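Local coordinates for protein 1-pyrroline-5-carboxylate dehydrogenase (Thermus thermophilus, PDB 1UZB) that probably oxidises 1-pyrroline-5-carboxylate, by way of its open semialdehyde form, to glutamate as a member of the aldehyde dehydrogenase family, at residues Val195-Val200 against Arg504-Met509; Leu305-Val310 against Leu343-Arg348. One frame throughout, in Å; residues are numbered along the deposited sequence. Where two conformers were deposited one is given.

Contact 1 (Val195-Val200 against Arg504-Met509)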
# COMPACT_ATOMS: atom_id res chain seq x y z
N VAL A 195 -18.09 -25.15 4.15
CA VAL A 195 -16.71 -24.80 3.83
C VAL A 195 -16.20 -23.50 4.42
O VAL A 195 -14.99 -23.34 4.59
CB VAL A 195 -16.46 -24.82 2.29
CG1 VAL A 195 -16.82 -26.18 1.72
CG2 VAL A 195 -17.25 -23.72 1.60
N GLY A 196 -17.09 -22.57 4.74
CA GLY A 196 -16.64 -21.32 5.35
C GLY A 196 -15.98 -21.62 6.69
O GLY A 196 -14.81 -21.30 6.90
N PRO A 197 -16.72 -22.24 7.62
CA PRO A 197 -16.15 -22.57 8.93
C PRO A 197 -14.93 -23.50 8.83
O PRO A 197 -13.93 -23.31 9.52
CB PRO A 197 -17.31 -23.24 9.65
CG PRO A 197 -18.51 -22.56 9.06
CD PRO A 197 -18.17 -22.50 7.59
N VAL A 198 -15.03 -24.50 7.96
CA VAL A 198 -13.96 -25.47 7.77
C VAL A 198 -12.68 -24.85 7.22
O VAL A 198 -11.58 -25.23 7.61
CB VAL A 198 -14.43 -26.61 6.84
CG1 VAL A 198 -13.24 -27.45 6.37
CG2 VAL A 198 -15.43 -27.49 7.57
N ALA A 199 -12.82 -23.88 6.32
CA ALA A 199 -11.66 -23.23 5.71
C ALA A 199 -10.68 -22.67 6.72
O ALA A 199 -9.46 -22.78 6.55
CB ALA A 199 -12.12 -22.13 4.77
N VAL A 200 -11.20 -22.08 7.79
CA VAL A 200 -10.35 -21.48 8.80
C VAL A 200 -9.99 -22.39 9.98
O VAL A 200 -9.45 -21.91 10.98
CB VAL A 200 -10.95 -20.16 9.33
CG1 VAL A 200 -11.01 -19.13 8.20
CG2 VAL A 200 -12.34 -20.40 9.92
N ARG A 504 -14.86 -14.33 9.82
CA ARG A 504 -14.55 -13.82 11.15
C ARG A 504 -15.50 -14.40 12.20
O ARG A 504 -15.14 -14.52 13.38
CB ARG A 504 -14.66 -12.29 11.16
CG ARG A 504 -14.36 -11.64 12.51
CD ARG A 504 -12.92 -11.85 12.91
NE ARG A 504 -12.60 -11.30 14.22
CZ ARG A 504 -12.90 -11.88 15.38
NH1 ARG A 504 -12.56 -11.29 16.51
NH2 ARG A 504 -13.53 -13.05 15.40
N LEU A 505 -16.70 -14.75 11.77
CA LEU A 505 -17.72 -15.31 12.65
C LEU A 505 -17.32 -16.66 13.22
O LEU A 505 -17.84 -17.09 14.26
CB LEU A 505 -19.03 -15.46 11.89
CG LEU A 505 -19.64 -14.18 11.30
CD1 LEU A 505 -20.82 -14.55 10.43
CD2 LEU A 505 -20.05 -13.24 12.42
N PHE A 506 -16.40 -17.34 12.55
CA PHE A 506 -15.98 -18.67 12.98
C PHE A 506 -14.58 -18.70 13.58
O PHE A 506 -13.91 -19.74 13.61
CB PHE A 506 -16.09 -19.63 11.79
CG PHE A 506 -17.45 -19.62 11.17
CD1 PHE A 506 -17.75 -18.77 10.11
CD2 PHE A 506 -18.47 -20.41 11.69
CE1 PHE A 506 -19.04 -18.70 9.58
CE2 PHE A 506 -19.76 -20.35 11.17
CZ PHE A 506 -20.04 -19.49 10.12
N LEU A 507 -14.15 -17.54 14.09
CA LEU A 507 -12.83 -17.38 14.69
C LEU A 507 -12.90 -16.60 15.99
O LEU A 507 -13.83 -15.82 16.21
CB LEU A 507 -11.91 -16.60 13.74
CG LEU A 507 -11.58 -17.23 12.39
CD1 LEU A 507 -10.98 -16.17 11.47
CD2 LEU A 507 -10.61 -18.39 12.58
N GLU A 508 -11.93 -16.84 16.86
CA GLU A 508 -11.81 -16.09 18.10
C GLU A 508 -10.36 -15.58 18.10
O GLU A 508 -9.52 -16.11 17.37
CB GLU A 508 -12.16 -16.93 19.34
CG GLU A 508 -11.47 -18.28 19.51
CD GLU A 508 -12.11 -19.09 20.63
OE1 GLU A 508 -12.99 -18.54 21.33
OE2 GLU A 508 -11.73 -20.27 20.82
N MET A 509 -10.09 -14.54 18.88
CA MET A 509 -8.76 -13.94 18.90
C MET A 509 -7.97 -14.14 20.18
O MET A 509 -8.53 -14.08 21.28
CB MET A 509 -8.87 -12.43 18.63
CG MET A 509 -7.53 -11.75 18.36
SD MET A 509 -7.56 -9.94 18.55
CE MET A 509 -8.77 -9.46 17.33

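Contact 2 (Leu305-Val310 against Leu343-Arg348)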
# COMPACT_ATOMS: atom_id res chain seq x y z
N LEU A 305 -38.94 -2.93 -18.24
CA LEU A 305 -37.79 -3.48 -17.54
C LEU A 305 -38.24 -3.93 -16.15
O LEU A 305 -37.86 -5.01 -15.68
CB LEU A 305 -36.70 -2.42 -17.39
CG LEU A 305 -35.37 -2.91 -16.81
CD1 LEU A 305 -34.61 -3.72 -17.86
CD2 LEU A 305 -34.54 -1.72 -16.35
N ALA A 306 -39.05 -3.11 -15.50
CA ALA A 306 -39.54 -3.42 -14.16
C ALA A 306 -40.39 -4.69 -14.15
O ALA A 306 -40.20 -5.56 -13.31
CB ALA A 306 -40.35 -2.25 -13.62
N ALA A 307 -41.34 -4.79 -15.08
CA ALA A 307 -42.21 -5.96 -15.13
C ALA A 307 -41.41 -7.25 -15.30
O ALA A 307 -41.71 -8.26 -14.65
CB ALA A 307 -43.22 -5.81 -16.27
N GLU A 308 -40.40 -7.22 -16.15
CA GLU A 308 -39.56 -8.39 -16.38
C GLU A 308 -38.81 -8.77 -15.09
O GLU A 308 -38.79 -9.94 -14.70
CB GLU A 308 -38.56 -8.09 -17.50
CG GLU A 308 -37.83 -9.29 -18.08
CD GLU A 308 -36.83 -9.90 -17.13
OE1 GLU A 308 -36.12 -9.13 -16.45
OE2 GLU A 308 -36.74 -11.14 -17.08
N GLY A 309 -38.21 -7.78 -14.44
CA GLY A 309 -37.48 -8.02 -13.21
C GLY A 309 -38.37 -8.52 -12.08
O GLY A 309 -37.95 -9.33 -11.25
N VAL A 310 -39.60 -8.03 -12.04
CA VAL A 310 -40.55 -8.44 -11.02
C VAL A 310 -40.94 -9.90 -11.24
O VAL A 310 -40.97 -10.69 -10.30
CB VAL A 310 -41.81 -7.56 -11.05
CG1 VAL A 310 -42.91 -8.18 -10.19
CG2 VAL A 310 -41.48 -6.17 -10.55
N LEU A 343 -48.95 -8.80 -15.28
CA LEU A 343 -49.96 -9.82 -15.53
C LEU A 343 -49.78 -10.46 -16.91
O LEU A 343 -49.86 -11.68 -17.04
CB LEU A 343 -51.36 -9.22 -15.42
CG LEU A 343 -51.79 -8.79 -14.01
CD1 LEU A 343 -53.16 -8.13 -14.06
CD2 LEU A 343 -51.80 -10.01 -13.09
N LYS A 344 -49.52 -9.64 -17.92
CA LYS A 344 -49.33 -10.14 -19.27
C LYS A 344 -48.13 -11.09 -19.35
O LYS A 344 -48.19 -12.12 -20.02
CB LYS A 344 -49.11 -8.99 -20.25
CG LYS A 344 -50.27 -7.99 -20.35
CD LYS A 344 -51.59 -8.67 -20.69
CE LYS A 344 -52.35 -9.08 -19.43
NZ LYS A 344 -52.63 -7.91 -18.55
N ARG A 345 -47.05 -10.74 -18.65
CA ARG A 345 -45.85 -11.57 -18.64
C ARG A 345 -46.05 -12.84 -17.83
O ARG A 345 -45.69 -13.93 -18.27
CB ARG A 345 -44.67 -10.78 -18.07
CG ARG A 345 -44.06 -9.76 -19.01
CD ARG A 345 -42.96 -8.96 -18.32
NE ARG A 345 -42.30 -8.03 -19.22
CZ ARG A 345 -41.44 -8.38 -20.17
NH1 ARG A 345 -41.12 -9.65 -20.35
NH2 ARG A 345 -40.89 -7.45 -20.95
N ALA A 346 -46.63 -12.70 -16.64
CA ALA A 346 -46.84 -13.84 -15.76
C ALA A 346 -47.79 -14.89 -16.32
O ALA A 346 -47.61 -16.08 -16.08
CB ALA A 346 -47.35 -13.36 -14.40
N GLU A 347 -48.80 -14.47 -17.08
CA GLU A 347 -49.75 -15.43 -17.63
C GLU A 347 -49.15 -16.27 -18.75
O GLU A 347 -49.74 -17.28 -19.16
CB GLU A 347 -51.01 -14.71 -18.12
CG GLU A 347 -50.79 -13.74 -19.27
CD GLU A 347 -52.08 -13.05 -19.69
OE1 GLU A 347 -52.02 -12.20 -20.61
OE2 GLU A 347 -53.14 -13.35 -19.11
N ARG A 348 -47.98 -15.88 -19.25
CA ARG A 348 -47.34 -16.62 -20.33
C ARG A 348 -46.32 -17.63 -19.81
O ARG A 348 -45.73 -18.39 -20.59
CB ARG A 348 -46.64 -15.67 -21.31
CG ARG A 348 -47.55 -14.64 -21.96
CD ARG A 348 -46.94 -14.12 -23.25
NE ARG A 348 -45.56 -13.67 -23.08
CZ ARG A 348 -45.20 -12.61 -22.36
NH1 ARG A 348 -46.12 -11.88 -21.74
NH2 ARG A 348 -43.92 -12.27 -22.27

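Contact 1 (Val195-Val200 against Arg504-Met509)
Pro-197 lies against one face of the Phe-506 ring in a CH-pi contact: its CG sits 3.4 Å from the ring centroid and 16° off the ring normal, displaced a little toward the rim. Phe-506 was modelled in two conformers, and this geometry belongs to one of them. The two side chains run side by side in the same direction, with Pro-197 CB also touching the ring, 3.7 Å from Phe-506 CD2.

Aliphatic packing continues the contact just past the helix end. Val-200 CB meets the CD2 branch of Leu-507 at 3.7 Å, and the two side chains cross at a slant, Val-200 CG2 being 3.8 Å from the same methyl, Leu-507 CD2. Leu-507 CG is anti to the carbonyl carbon (chi1 -63°), a setting that brings the end of the side chain toward Val-200.

Polar groups tie the backbones together indirectly, Asn-202 ND2 donating to both Pro-197 O and Phe-506 O. Leu-507 N closes a type I turn on Arg-504 O.

Pro-197 kinks helix 188-199, which links parallel strands 165-180 and 203-207 of the nucleotide-binding domain in a beta-alpha-beta crossover; strand 507-515 joins the same sheet antiparallel to 165-180, and helix 128-149 packs on Val-200.

Contact 2 (Leu305-Val310 against Leu343-Arg348)
Arg-345 reaches across to Ala-307 and Glu-308, joining two neighbouring helices of the alpha/beta catalytic domain of the aldehyde dehydrogenase fold. The contact is made by the shaft and one face of the arginine. Its CD rests 3.8 Å from Ala-307 CB, and Glu-308 CB stands over the middle of the guanidinium face, 3.9 Å from Arg-345 CZ. Farther along, Arg-345 NH1 comes within 4.0 Å of Glu-308 CG, a van der Waals touch.

The two opposite charges do not pair. Glu-308 bends at chi2 (-70°), and its carboxylate stands nearly perpendicular to the guanidinium, at 87°, with Glu-308 OE2 still 5.7 Å from Arg-345 NH1. Attraction over that distance is probably modest. An extended chain from CG to NE lets Arg-345 span the gap between backbones whose closest CA atoms, those of Glu-308 and Arg-345, are 7.4 Å apart. A serine here would probably uncover Ala-307 CB and Glu-308 CB on this side and remove a positive charge that lies near, but not against, the Glu-308 carboxylate.

Further out, Arg-345 also packs on Val-311, while Arg-341 and Val-342 of helix 332-346 touch Ala-307. Helix 303-315 itself lies in the beta-alpha-beta crossover from strand 293-297 to strand 325-331, and helix 332-346 follows directly from the latter. Near the end of helix 332-346 the Arg-348 side chain turns back along the backbone: its NH1 donates a weak, strongly bent bond to Lys-344 O, 2.7 Å long with an angle of 116° at the hydrogen.

Contacts 1 and 2 lie on opposite sides of the chain's centre, their own centres 41 Å apart and their nearest atoms about 28 Å apart, and they do not touch. Along the sequence, contact 2 is nested inside the long loop that contact 1 closes. Contact 1 is fully buried and brings a late strand back to an early helix of the nucleotide-binding domain; contact 2 is local and partly buried, between helices flanking the seven-stranded sheet. In aldehyde dehydrogenases the active site lies between these two domains, so each contact probably sits to one side of it, within its own domain. A second subunit reaches contact 1, at Arg-504, Glu-508 and Met-509, and no other chain touches contact 2.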